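Long-range contacts in BT_4661 (PDB 4AK2), which probably binds heparin and heparan sulphate chains at the bacterial cell surface, the part described here being its C-terminal ligand-binding domain: residues A[159-164]-A[248-253]; A[132-137]-A[272-277]; A[127-132]-A[141-146]; A[61-66]-A[165-170]. All blocks are in the same frame, centred on the assembly; numbering follows the deposited sequence.

Contact 1 (A[159-164]-A[248-253]). With NA (sodium ion), chain C; SGN (2-deoxy-6-O-sulfo-2-(sulfoamino)-alpha-D-glucopyranose), chain B; IDS (2-O-sulfo-alpha-L-idopyranuronic acid), chain D; IDS (2-O-sulfo-alpha-L-idopyranuronic acid), chain E.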
# COMPACT_ATOMS: atom_id res chain seq x y z
N ASP A 159 -10.26 -10.72 -6.90
CA ASP A 159 -10.75 -9.43 -7.40
C ASP A 159 -10.98 -8.43 -6.30
O ASP A 159 -11.47 -8.82 -5.22
CB ASP A 159 -12.07 -9.67 -8.14
CG ASP A 159 -12.41 -8.65 -9.19
OD1 ASP A 159 -11.48 -8.11 -9.82
OD2 ASP A 159 -13.62 -8.38 -9.43
N TYR A 160 -10.64 -7.17 -6.53
CA TYR A 160 -11.05 -6.12 -5.58
C TYR A 160 -12.55 -6.15 -5.40
O TYR A 160 -13.33 -6.48 -6.30
CB TYR A 160 -10.60 -4.76 -6.08
CG TYR A 160 -9.13 -4.43 -5.82
CD1 TYR A 160 -8.74 -3.83 -4.64
CD2 TYR A 160 -8.13 -4.70 -6.79
CE1 TYR A 160 -7.42 -3.49 -4.36
CE2 TYR A 160 -6.83 -4.37 -6.52
CZ TYR A 160 -6.46 -3.77 -5.36
OH TYR A 160 -5.14 -3.41 -5.15
N ARG A 161 -12.95 -5.72 -4.20
CA ARG A 161 -14.38 -5.82 -3.76
C ARG A 161 -14.96 -4.60 -3.07
O ARG A 161 -16.09 -4.19 -3.40
CB ARG A 161 -14.61 -7.07 -2.89
CG ARG A 161 -16.05 -7.30 -2.39
CD ARG A 161 -17.04 -7.39 -3.55
NE ARG A 161 -18.40 -7.63 -3.07
CZ ARG A 161 -19.23 -6.67 -2.66
NH1 ARG A 161 -18.84 -5.39 -2.64
NH2 ARG A 161 -20.43 -7.00 -2.20
N ARG A 162 -14.28 -4.09 -2.04
CA ARG A 162 -14.92 -3.13 -1.10
C ARG A 162 -13.80 -2.51 -0.28
O ARG A 162 -12.63 -2.92 -0.39
CB ARG A 162 -15.93 -3.83 -0.16
CG ARG A 162 -15.36 -4.94 0.68
CD ARG A 162 -16.27 -5.41 1.81
NE ARG A 162 -17.52 -6.05 1.35
CZ ARG A 162 -17.66 -7.33 1.01
NH1 ARG A 162 -16.59 -8.14 0.91
NH2 ARG A 162 -18.87 -7.80 0.69
N ASP A 163 -14.14 -1.54 0.56
CA ASP A 163 -13.28 -0.99 1.59
C ASP A 163 -12.00 -0.41 0.95
O ASP A 163 -10.88 -0.83 1.28
CB ASP A 163 -12.98 -2.03 2.69
CG ASP A 163 -14.22 -2.47 3.46
OD1 ASP A 163 -15.21 -1.74 3.46
OD2 ASP A 163 -14.13 -3.55 4.03
N PHE A 164 -12.20 0.57 0.08
CA PHE A 164 -11.12 1.26 -0.58
C PHE A 164 -10.78 2.51 0.21
O PHE A 164 -11.67 3.24 0.67
CB PHE A 164 -11.51 1.65 -2.00
CG PHE A 164 -11.90 0.49 -2.87
CD1 PHE A 164 -10.95 -0.18 -3.61
CD2 PHE A 164 -13.24 0.07 -2.96
CE1 PHE A 164 -11.30 -1.24 -4.42
CE2 PHE A 164 -13.61 -0.99 -3.76
CZ PHE A 164 -12.64 -1.66 -4.49
N ILE A 248 -5.35 1.32 -0.61
CA ILE A 248 -5.62 -0.05 -0.18
C ILE A 248 -7.08 -0.40 -0.42
O ILE A 248 -7.94 0.50 -0.22
CB ILE A 248 -5.14 -0.30 1.25
CG1 ILE A 248 -5.36 -1.76 1.66
CG2 ILE A 248 -5.86 0.64 2.25
CD1 ILE A 248 -4.70 -2.13 2.98
N GLY A 249 -7.38 -1.61 -0.84
CA GLY A 249 -8.79 -2.11 -0.97
C GLY A 249 -8.85 -3.53 -0.56
O GLY A 249 -7.88 -4.27 -0.63
N GLN A 250 -10.02 -3.99 -0.10
CA GLN A 250 -10.24 -5.39 0.16
C GLN A 250 -10.37 -6.15 -1.14
O GLN A 250 -11.06 -5.70 -2.08
CB GLN A 250 -11.51 -5.60 1.03
CG GLN A 250 -11.59 -7.03 1.49
CD GLN A 250 -12.96 -7.33 2.10
OE1 GLN A 250 -13.87 -7.72 1.37
NE2 GLN A 250 -13.11 -7.09 3.43
N ILE A 251 -9.73 -7.33 -1.14
CA ILE A 251 -9.73 -8.24 -2.29
C ILE A 251 -10.37 -9.57 -1.84
O ILE A 251 -10.14 -10.02 -0.70
CB ILE A 251 -8.28 -8.45 -2.81
CG1 ILE A 251 -7.71 -7.13 -3.33
CG2 ILE A 251 -8.23 -9.51 -3.91
CD1 ILE A 251 -6.19 -7.17 -3.55
N THR A 252 -11.23 -10.13 -2.68
CA THR A 252 -11.86 -11.40 -2.36
C THR A 252 -11.38 -12.48 -3.31
O THR A 252 -10.92 -12.18 -4.43
CB THR A 252 -13.40 -11.31 -2.38
OG1 THR A 252 -13.85 -10.92 -3.67
CG2 THR A 252 -13.86 -10.29 -1.34
N TYR A 253 -11.48 -13.73 -2.90
CA TYR A 253 -11.03 -14.83 -3.78
C TYR A 253 -12.04 -15.95 -3.75
O TYR A 253 -12.89 -16.03 -2.85
CB TYR A 253 -9.63 -15.34 -3.42
CG TYR A 253 -9.51 -15.90 -2.02
CD1 TYR A 253 -9.88 -17.23 -1.76
CD2 TYR A 253 -8.92 -15.16 -1.00
CE1 TYR A 253 -9.74 -17.77 -0.48
CE2 TYR A 253 -8.80 -15.68 0.28
CZ TYR A 253 -9.16 -17.00 0.52
OH TYR A 253 -9.01 -17.51 1.77
NA NA C . -9.33 -2.65 2.85
C1 SGN B . -22.40 -2.07 -4.54
C2 SGN B . -21.50 -3.01 -3.72
C3 SGN B . -22.13 -3.21 -2.34
C4 SGN B . -22.42 -1.88 -1.68
C5 SGN B . -23.30 -0.99 -2.56
C6 SGN B . -23.39 0.42 -1.97
N2 SGN B . -21.32 -4.26 -4.45
O1 SGN B . -23.62 -2.72 -4.88
O3 SGN B . -21.20 -3.95 -1.56
O4 SGN B . -23.23 -2.10 -0.51
O5 SGN B . -22.63 -0.86 -3.82
O6 SGN B . -24.23 1.23 -2.76
S1 SGN B . -20.27 -4.44 -5.64
O1S SGN B . -19.98 -5.85 -5.76
O2S SGN B . -20.74 -3.89 -6.89
O3S SGN B . -18.99 -3.65 -5.20
S2 SGN B . -24.35 2.74 -2.46
O4S SGN B . -25.01 2.92 -1.18
O5S SGN B . -25.28 3.35 -3.67
O6S SGN B . -23.00 3.32 -2.58
C1 IDS D . -22.62 -1.73 0.74
C2 IDS D . -23.73 -1.66 1.80
C3 IDS D . -24.23 -3.04 2.25
C4 IDS D . -23.09 -4.03 2.52
C5 IDS D . -22.13 -4.03 1.32
C6 IDS D . -20.94 -4.94 1.44
O2 IDS D . -23.22 -0.96 2.95
O3 IDS D . -25.12 -3.60 1.28
O4 IDS D . -22.37 -3.66 3.70
O5 IDS D . -21.64 -2.69 1.12
O6A IDS D . -21.11 -6.18 1.50
O6B IDS D . -19.82 -4.39 1.51
S IDS D . -23.30 0.60 3.07
O1S IDS D . -22.55 1.03 4.25
O2S IDS D . -22.74 1.15 1.82
O3S IDS D . -24.75 0.85 3.17
C1 IDS E . -18.22 -5.60 7.03
C2 IDS E . -16.85 -5.86 6.48
C3 IDS E . -15.88 -4.65 6.56
C4 IDS E . -15.94 -3.97 7.92
C5 IDS E . -17.42 -3.67 8.22
C6 IDS E . -17.58 -2.85 9.47
O2 IDS E . -16.33 -7.04 7.12
O3 IDS E . -16.24 -3.71 5.54
O4 IDS E . -15.38 -4.88 8.88
O5 IDS E . -18.14 -4.90 8.27
O6A IDS E . -17.01 -1.74 9.49
O6B IDS E . -18.27 -3.29 10.41
S IDS E . -15.23 -7.89 6.48
O1S IDS E . -15.42 -9.21 7.09
O2S IDS E . -15.46 -7.86 5.03
O3S IDS E . -13.93 -7.26 6.86
O HOH W 1 -4.64 -2.01 -2.82
O HOH W 2 -14.71 -9.01 -5.87
O HOH W 3 -11.61 -4.49 4.73
O HOH W 4 -8.21 -2.25 5.13
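Arg162 and Gln250 lie side by side in the glycan pocket, where strand 157-161 pairs antiparallel with strand 241-254 and the chain then turns a corner at Arg162. Arg162 NH1 donates to Gln250 OE1 at 2.8 Å, in the plane of each group, although the guanidinium and amide planes are 67° apart. Bent at chi3 (66°), Arg162 turns its NE and NH2 to the carboxylate of the chain D iduronate: NE meets O6B at 2.8 Å and NH2 meets O6A at 2.9 Å, a two-pronged bond for which a guanidinium is well suited. Glutamine suits the neighbouring place because its amide accepts through OE1 and donates through NE2, which gives an N-H to sulfate oxygen O2S of the chain E iduronate (2.9 Å). Asp163 OD2 takes the hydroxyl O3 of that same sugar. Arg161 hydrogen-bonds O3 of the glucosamine through NH1 and NH2, has an oxygen of that sugar's N-sulfo group (O1S) over one guanidinium face and Arg162 NH2 over the other, and is held at NE by Gln261 O.

Behind this first shell, paired backbone bonds join Asp159 and Thr252, while Asp163 O helps Ser270 and a water bind a sodium ion. Gly249 suits its place because a CB would collide with Phe164 and Tyr160. On the far side of the sheet, Ile251 CG1 rests over the Tyr160 ring, 3.8 Å from its centroid.

Contact 2 (A[132-137]-A[272-277])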
# COMPACT_ATOMS: atom_id res chain seq x y z
N PHE A 132 3.24 -2.05 -3.97
CA PHE A 132 3.50 -1.93 -5.40
C PHE A 132 3.76 -0.45 -5.67
O PHE A 132 2.82 0.37 -5.58
CB PHE A 132 2.28 -2.48 -6.20
CG PHE A 132 2.37 -2.21 -7.69
CD1 PHE A 132 3.62 -2.13 -8.34
CD2 PHE A 132 1.21 -2.02 -8.46
CE1 PHE A 132 3.74 -1.88 -9.73
CE2 PHE A 132 1.32 -1.80 -9.86
CZ PHE A 132 2.58 -1.69 -10.46
N GLN A 133 5.00 -0.08 -6.02
CA GLN A 133 5.39 1.26 -6.34
C GLN A 133 5.19 1.50 -7.82
O GLN A 133 5.86 0.83 -8.65
CB GLN A 133 6.86 1.49 -5.97
CG GLN A 133 7.03 1.40 -4.44
CD GLN A 133 8.47 1.67 -4.04
OE1 GLN A 133 9.39 1.00 -4.52
NE2 GLN A 133 8.68 2.63 -3.13
N VAL A 134 4.26 2.36 -8.19
CA VAL A 134 3.85 2.54 -9.56
C VAL A 134 3.85 4.00 -9.96
O VAL A 134 3.45 4.89 -9.17
CB VAL A 134 2.46 1.87 -9.79
CG1 VAL A 134 1.33 2.59 -9.01
CG2 VAL A 134 2.12 1.82 -11.28
N ASN A 135 4.24 4.29 -11.19
CA ASN A 135 4.17 5.64 -11.74
C ASN A 135 2.78 5.81 -12.37
O ASN A 135 2.45 5.09 -13.30
CB ASN A 135 5.26 5.78 -12.82
CG ASN A 135 5.24 7.12 -13.51
OD1 ASN A 135 4.26 7.86 -13.52
ND2 ASN A 135 6.38 7.48 -14.07
N PRO A 136 1.93 6.71 -11.85
CA PRO A 136 0.57 6.83 -12.36
C PRO A 136 0.50 7.33 -13.79
O PRO A 136 -0.53 7.15 -14.43
CB PRO A 136 -0.08 7.83 -11.39
CG PRO A 136 1.08 8.68 -10.92
CD PRO A 136 2.22 7.68 -10.78
N ALA A 137 1.55 7.94 -14.33
CA ALA A 137 1.53 8.32 -15.75
C ALA A 137 1.66 7.08 -16.64
O ALA A 137 1.03 7.01 -17.65
CB ALA A 137 2.62 9.36 -16.07
N ILE A 272 -2.31 -5.95 -0.23
CA ILE A 272 -1.41 -5.12 -1.06
C ILE A 272 -1.76 -3.64 -0.96
O ILE A 272 -2.92 -3.26 -1.03
CB ILE A 272 -1.39 -5.63 -2.53
CG1 ILE A 272 -0.31 -4.91 -3.38
CG2 ILE A 272 -2.75 -5.47 -3.21
CD1 ILE A 272 -0.09 -5.54 -4.76
N PHE A 273 -0.72 -2.83 -0.84
CA PHE A 273 -0.85 -1.40 -0.94
C PHE A 273 -0.31 -0.91 -2.27
O PHE A 273 0.75 -1.42 -2.71
CB PHE A 273 -0.07 -0.69 0.19
CG PHE A 273 -0.93 0.02 1.20
CD1 PHE A 273 -1.55 1.22 0.86
CD2 PHE A 273 -1.01 -0.47 2.48
CE1 PHE A 273 -2.34 1.90 1.79
CE2 PHE A 273 -1.77 0.20 3.45
CZ PHE A 273 -2.41 1.39 3.09
N ILE A 274 -0.98 -0.01 -2.96
CA ILE A 274 -0.47 0.57 -4.19
C ILE A 274 0.02 1.98 -3.87
O ILE A 274 -0.72 2.81 -3.32
CB ILE A 274 -1.58 0.71 -5.27
CG1 ILE A 274 -2.36 -0.59 -5.48
CG2 ILE A 274 -0.99 1.26 -6.57
CD1 ILE A 274 -1.57 -1.83 -5.67
N TRP A 275 1.29 2.28 -4.15
CA TRP A 275 1.87 3.57 -3.88
C TRP A 275 2.16 4.26 -5.18
O TRP A 275 3.07 3.80 -5.94
CB TRP A 275 3.10 3.44 -2.99
CG TRP A 275 3.82 4.72 -2.66
CD1 TRP A 275 3.49 6.02 -2.98
CD2 TRP A 275 5.07 4.80 -1.91
NE1 TRP A 275 4.45 6.90 -2.48
CE2 TRP A 275 5.42 6.21 -1.84
CE3 TRP A 275 5.92 3.85 -1.34
CZ2 TRP A 275 6.58 6.64 -1.21
CZ3 TRP A 275 7.07 4.28 -0.70
CH2 TRP A 275 7.40 5.66 -0.63
N PHE A 276 1.44 5.30 -5.54
CA PHE A 276 1.60 6.07 -6.76
C PHE A 276 2.58 7.19 -6.54
O PHE A 276 2.47 7.99 -5.62
CB PHE A 276 0.26 6.75 -7.16
CG PHE A 276 -0.90 5.80 -7.25
CD1 PHE A 276 -1.24 5.15 -8.45
CD2 PHE A 276 -1.73 5.59 -6.14
CE1 PHE A 276 -2.32 4.30 -8.53
CE2 PHE A 276 -2.81 4.73 -6.22
CZ PHE A 276 -3.11 4.08 -7.41
N ASP A 277 3.59 7.28 -7.43
CA ASP A 277 4.52 8.43 -7.45
C ASP A 277 5.18 8.48 -8.83
O ASP A 277 5.72 7.47 -9.31
CB ASP A 277 5.60 8.25 -6.35
CG ASP A 277 6.43 9.48 -6.10
OD1 ASP A 277 6.81 10.17 -7.06
OD2 ASP A 277 6.78 9.71 -4.93
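Ile274 fits between Phe132 and Val134 on the closely packed face of two parallel strands. Its CG1, anti to the carbonyl carbon (chi1 -50°), carries CD1 to the edge of the Phe132 ring, 3.9 Å from Phe132 CD2, while its CG2 touches Val134 CG1 at 3.6 Å and lies over the Phe276 ring. Val134 CG1 reaches on to Phe276 CD1 (3.7 Å), so that two branched side chains lie between two phenyl rings, and Pro136 CB closes this face against Phe276. Exchanging Ile274 for alanine removes both branches and would probably open a gap beside Phe132 CD2 and Val134 CG1 and leave the Phe276 face without its CG2 contact.

The opposite face is looser and partly exposed. There Gln133 and Trp275 run alongside each other, and Gln133 NE2 approaches Trp275 CZ3 at 3.3 Å with the amide and indole planes 51° apart; Phe280 adds an edge-to-face contact with Trp275. Beyond the strand end, Asn135 OD1 accepts from Ala137 N in an Asx turn.

Backbone bonds alternate, Phe132 N to Phe273 O, Trp275 N to Phe132 O and Val134 N to Trp275 O, the staggered pattern of a parallel strand pair, here within a mixed beta sheet.

Contact 3 (A[127-132]-A[141-146])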
# COMPACT_ATOMS: atom_id res chain seq x y z
N TYR A 127 1.89 -11.03 -1.44
CA TYR A 127 2.65 -10.31 -2.45
C TYR A 127 3.98 -9.91 -1.79
O TYR A 127 3.98 -9.33 -0.70
CB TYR A 127 1.90 -9.03 -2.84
CG TYR A 127 0.64 -9.26 -3.66
CD1 TYR A 127 -0.58 -9.55 -3.07
CD2 TYR A 127 0.69 -9.22 -5.05
CE1 TYR A 127 -1.71 -9.76 -3.82
CE2 TYR A 127 -0.43 -9.43 -5.83
CZ TYR A 127 -1.65 -9.72 -5.20
OH TYR A 127 -2.79 -9.97 -5.97
N THR A 128 5.07 -10.21 -2.47
CA THR A 128 6.40 -9.84 -1.94
C THR A 128 7.14 -9.15 -3.07
O THR A 128 7.66 -9.84 -3.97
CB THR A 128 7.16 -11.10 -1.48
OG1 THR A 128 6.42 -11.75 -0.45
CG2 THR A 128 8.57 -10.75 -0.98
N PRO A 129 7.24 -7.82 -3.07
CA PRO A 129 6.78 -6.87 -2.06
C PRO A 129 5.28 -6.70 -2.08
O PRO A 129 4.62 -6.85 -3.10
CB PRO A 129 7.46 -5.55 -2.52
CG PRO A 129 7.52 -5.68 -4.02
CD PRO A 129 7.86 -7.13 -4.24
N PHE A 130 4.77 -6.34 -0.91
CA PHE A 130 3.32 -6.03 -0.76
C PHE A 130 3.01 -4.57 -0.94
O PHE A 130 1.83 -4.18 -0.82
CB PHE A 130 2.74 -6.60 0.52
CG PHE A 130 3.30 -6.00 1.79
CD1 PHE A 130 2.70 -4.84 2.34
CD2 PHE A 130 4.39 -6.57 2.46
CE1 PHE A 130 3.17 -4.30 3.52
CE2 PHE A 130 4.88 -6.02 3.64
CZ PHE A 130 4.27 -4.88 4.15
N VAL A 131 3.99 -3.72 -1.22
CA VAL A 131 3.78 -2.34 -1.61
C VAL A 131 4.19 -2.25 -3.08
O VAL A 131 5.39 -2.43 -3.41
CB VAL A 131 4.57 -1.35 -0.78
CG1 VAL A 131 4.22 0.09 -1.17
CG2 VAL A 131 4.30 -1.56 0.74
N PHE A 132 3.24 -2.05 -3.97
CA PHE A 132 3.50 -1.93 -5.40
C PHE A 132 3.76 -0.45 -5.67
O PHE A 132 2.82 0.37 -5.58
CB PHE A 132 2.28 -2.48 -6.20
CG PHE A 132 2.37 -2.21 -7.69
CD1 PHE A 132 3.62 -2.13 -8.34
CD2 PHE A 132 1.21 -2.02 -8.46
CE1 PHE A 132 3.74 -1.88 -9.73
CE2 PHE A 132 1.32 -1.80 -9.86
CZ PHE A 132 2.58 -1.69 -10.46
N GLU A 141 2.38 -3.17 -13.39
CA GLU A 141 1.85 -4.38 -12.78
C GLU A 141 2.68 -4.77 -11.59
O GLU A 141 3.91 -4.63 -11.61
CB GLU A 141 1.71 -5.53 -13.77
CG GLU A 141 3.02 -6.00 -14.32
CD GLU A 141 2.88 -7.02 -15.46
OE1 GLU A 141 1.84 -7.00 -16.15
OE2 GLU A 141 3.81 -7.83 -15.67
N SER A 142 2.00 -5.23 -10.54
CA SER A 142 2.67 -5.66 -9.32
C SER A 142 3.40 -6.97 -9.51
O SER A 142 3.35 -7.57 -10.60
CB SER A 142 1.59 -5.85 -8.21
OG SER A 142 0.88 -7.09 -8.42
N ILE A 143 4.11 -7.40 -8.47
CA ILE A 143 4.63 -8.78 -8.39
C ILE A 143 3.48 -9.78 -8.47
O ILE A 143 2.34 -9.46 -8.04
CB ILE A 143 5.45 -8.95 -7.08
CG1 ILE A 143 6.47 -10.10 -7.18
CG2 ILE A 143 4.55 -9.13 -5.86
CD1 ILE A 143 7.68 -9.79 -8.09
N ALA A 144 3.72 -11.00 -8.91
CA ALA A 144 2.74 -12.06 -8.81
C ALA A 144 2.80 -12.61 -7.39
O ALA A 144 3.87 -12.85 -6.86
CB ALA A 144 3.08 -13.17 -9.82
N PRO A 145 1.64 -12.80 -6.73
CA PRO A 145 1.66 -13.25 -5.36
C PRO A 145 1.89 -14.76 -5.25
O PRO A 145 1.63 -15.51 -6.21
CB PRO A 145 0.23 -12.94 -4.87
CG PRO A 145 -0.63 -13.03 -6.12
CD PRO A 145 0.29 -12.53 -7.23
N SER A 146 2.35 -15.21 -4.09
CA SER A 146 2.25 -16.63 -3.79
C SER A 146 0.86 -16.87 -3.17
O SER A 146 0.30 -16.01 -2.47
CB SER A 146 3.35 -17.09 -2.84
OG SER A 146 3.40 -16.24 -1.71
O HOH W 5 5.14 -12.37 -4.41
O HOH W 6 5.28 -14.06 -2.01
O HOH W 7 4.13 -5.79 -5.86
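With CG beside its backbone N and opposite the carbonyl carbon (chi1 -72°), Tyr127 lays its ring flat against Pro145, whose CB stands 3.5 Å from the ring centroid and only 5° off the normal. Proline suits this place because its rigid ring offers several C-H groups to an aromatic face. The edge of the same ring meets a backbone acceptor, Tyr127 CD2 lying 3.4 Å from Ile143 O. Ser142 OG, between the backbone N and the carbonyl carbon (chi1 77°), bonds that acceptor, Ile143 O, at 2.8 Å, while its CB rests over the Phe132 ring.

The peptide between Glu141 and Ser142 also lies across that ring, Phe132 CZ being 3.3 Å from Glu141 C. This is the packing of an irregular loop, the one after strand 140-141, against the lead-in to strand 131-134; no direct hydrogen bond joins the two segments. Waters bridge them instead: one accepts from Thr128 N and donates to Ala144 O, another accepts from Ile143 N and donates to Pro129 O.

Ile143 lies toward solvent, its CG1 3.4 Å from Thr128 O and its CB against Pro129 CD, just after the cis peptide. Outside the pair, Tyr127 OH bonds Phe227 O, and Ser142 OG also accepts a hydrogen bond from Val229 N.

Contact 4 (A[61-66]-A[165-170])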
# COMPACT_ATOMS: atom_id res chain seq x y z
N LEU A 61 -0.25 7.23 12.59
CA LEU A 61 -0.96 6.12 11.98
C LEU A 61 -1.88 6.59 10.85
O LEU A 61 -2.69 7.52 11.04
CB LEU A 61 -1.75 5.35 13.05
CG LEU A 61 -2.50 4.05 12.74
CD1 LEU A 61 -3.81 4.34 12.00
CD2 LEU A 61 -1.63 3.08 11.95
N LYS A 62 -1.74 6.03 9.65
CA LYS A 62 -2.67 6.33 8.56
C LYS A 62 -3.72 5.27 8.35
O LYS A 62 -4.91 5.57 8.25
CB LYS A 62 -1.92 6.59 7.24
CG LYS A 62 -0.90 7.70 7.39
CD LYS A 62 -1.51 9.03 7.77
CE LYS A 62 -2.29 9.62 6.61
NZ LYS A 62 -2.48 11.08 6.83
N HIS A 63 -3.31 4.01 8.28
CA HIS A 63 -4.23 2.91 8.02
C HIS A 63 -3.97 1.75 8.95
O HIS A 63 -2.82 1.39 9.18
CB HIS A 63 -4.13 2.46 6.55
CG HIS A 63 -5.31 1.61 6.15
ND1 HIS A 63 -6.54 2.16 5.95
CD2 HIS A 63 -5.46 0.24 6.04
CE1 HIS A 63 -7.44 1.18 5.71
NE2 HIS A 63 -6.78 -0.00 5.74
N ASN A 64 -5.00 1.13 9.58
CA ASN A 64 -6.43 1.39 9.41
C ASN A 64 -6.91 2.22 10.61
O ASN A 64 -6.75 1.81 11.78
CB ASN A 64 -7.15 0.02 9.40
CG ASN A 64 -8.64 0.10 9.14
OD1 ASN A 64 -9.32 1.09 9.43
ND2 ASN A 64 -9.16 -0.97 8.55
N PRO A 65 -7.47 3.41 10.35
CA PRO A 65 -7.80 4.27 11.46
C PRO A 65 -8.85 3.64 12.42
O PRO A 65 -8.91 4.03 13.59
CB PRO A 65 -8.33 5.55 10.77
CG PRO A 65 -8.83 5.06 9.44
CD PRO A 65 -7.89 3.96 9.05
N ASN A 66 -9.62 2.66 11.94
CA ASN A 66 -10.73 2.07 12.75
C ASN A 66 -10.21 1.16 13.86
O ASN A 66 -10.87 0.94 14.85
CB ASN A 66 -11.68 1.24 11.85
CG ASN A 66 -12.39 2.07 10.81
OD1 ASN A 66 -12.24 1.84 9.57
ND2 ASN A 66 -13.00 3.13 11.26
N PHE A 165 -9.49 2.76 0.42
CA PHE A 165 -9.02 3.91 1.19
C PHE A 165 -7.85 4.52 0.41
O PHE A 165 -7.00 3.76 -0.18
CB PHE A 165 -8.44 3.54 2.54
CG PHE A 165 -9.43 2.90 3.50
CD1 PHE A 165 -9.80 1.54 3.34
CD2 PHE A 165 -9.93 3.61 4.61
CE1 PHE A 165 -10.66 0.92 4.22
CE2 PHE A 165 -10.79 2.96 5.50
CZ PHE A 165 -11.16 1.64 5.30
N TYR A 166 -7.69 5.83 0.43
CA TYR A 166 -6.56 6.48 -0.19
C TYR A 166 -5.91 7.45 0.75
O TYR A 166 -6.62 8.25 1.44
CB TYR A 166 -7.02 7.24 -1.45
CG TYR A 166 -5.89 7.92 -2.20
CD1 TYR A 166 -5.18 7.22 -3.16
CD2 TYR A 166 -5.56 9.24 -1.96
CE1 TYR A 166 -4.15 7.81 -3.86
CE2 TYR A 166 -4.53 9.87 -2.63
CZ TYR A 166 -3.81 9.12 -3.59
OH TYR A 166 -2.78 9.65 -4.36
N TYR A 167 -4.58 7.50 0.79
CA TYR A 167 -3.86 8.42 1.68
C TYR A 167 -2.91 9.24 0.82
O TYR A 167 -1.95 8.69 0.25
CB TYR A 167 -3.08 7.66 2.76
CG TYR A 167 -4.05 6.85 3.58
CD1 TYR A 167 -4.81 7.50 4.58
CD2 TYR A 167 -4.28 5.51 3.34
CE1 TYR A 167 -5.80 6.83 5.28
CE2 TYR A 167 -5.25 4.80 4.10
CZ TYR A 167 -6.00 5.48 5.07
OH TYR A 167 -6.98 4.82 5.80
N ASN A 168 -3.18 10.53 0.71
CA ASN A 168 -2.25 11.42 0.01
C ASN A 168 -0.94 11.43 0.76
O ASN A 168 -0.90 11.45 2.00
CB ASN A 168 -2.82 12.85 0.01
CG ASN A 168 -1.93 13.80 -0.77
OD1 ASN A 168 -1.47 13.48 -1.85
ND2 ASN A 168 -1.66 14.96 -0.20
N ILE A 169 0.16 11.35 0.01
CA ILE A 169 1.50 11.37 0.61
C ILE A 169 2.16 12.70 0.32
O ILE A 169 2.34 13.51 1.23
CB ILE A 169 2.36 10.15 0.17
CG1 ILE A 169 1.76 8.86 0.80
CG2 ILE A 169 3.82 10.34 0.52
CD1 ILE A 169 2.27 7.56 0.19
N ALA A 170 2.43 12.97 -0.96
CA ALA A 170 3.06 14.24 -1.33
C ALA A 170 2.38 14.92 -2.53
O ALA A 170 2.97 15.73 -3.23
CB ALA A 170 4.58 14.10 -1.52
O HOH W 8 -2.86 11.37 3.98
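Tyr167, His63 and Phe165 form an aromatic cluster between two beta sheets, one ending in strand 56-63 and the other holding strand 163-168. The strands share no backbone bonds here, so the join rests on side chains.

Tyr167 is the hub. Its OH and His63 ND1 are 2.7 Å apart in a nearly straight hydrogen bond (171°) that meets the imidazole at its edge; either atom could be the donor. Histidine suits the place because the ring atom next to ND1, His63 CE1, is turned to Phe165: it points down on the centre of the phenyl face, 3.4 Å from Phe165 CD1, in an edge-to-face pair with the planes at 66°. The CG of His63, set opposite its backbone N (chi1 -164°), carries the imidazole out from the strand to both partners, and Asn64 CB covers one of its faces. Pro65 CD packs against the hydroxyl of Tyr167. A phenylalanine in place of Tyr167 would keep the ring but is likely to leave His63 ND1 without its mate and the imidazole less firmly oriented.

Lys62 and His63 together face Met91 in a classic beta bulge, which sends both side chains toward strand 163-168. Lys62 CB lies over a face of the Tyr167 ring, and the chain, bent at chi2 and chi3, curls back so that CE comes 3.9 Å from Tyr167 CD1. Asn64 OD1 accepts from Asn66 N in an Asx turn; Asn64 belongs to the glycan pocket. Beyond the rings, Lys62 NZ donates at 2.9 Å to a water that in turn donates to Asn168 O.

In the fold
All four contacts reach one mixed seven-stranded sheet. Contacts 1 and 2 use its adjacent strands 241-254 and 268-276, and their centres are 16 Å apart; Ile248 of the first packs on Phe273 of the second. Contact 3 shares Phe132 and strand 131-134 with contact 2, about 11 Å away centre to centre. Contact 4 brings in strand 56-63 from the separate four-stranded sheet and meets contact 1 through strand 163-168. Along the chain, contact 3 nests within contact 4 and contact 1 within contact 2, whereas contact 4 crosses 1 and 2, and contact 2 crosses 3. Contacts 1 and 4 give residues to the glycan pocket; 2 and 3 join other parts of the sheet and its loops.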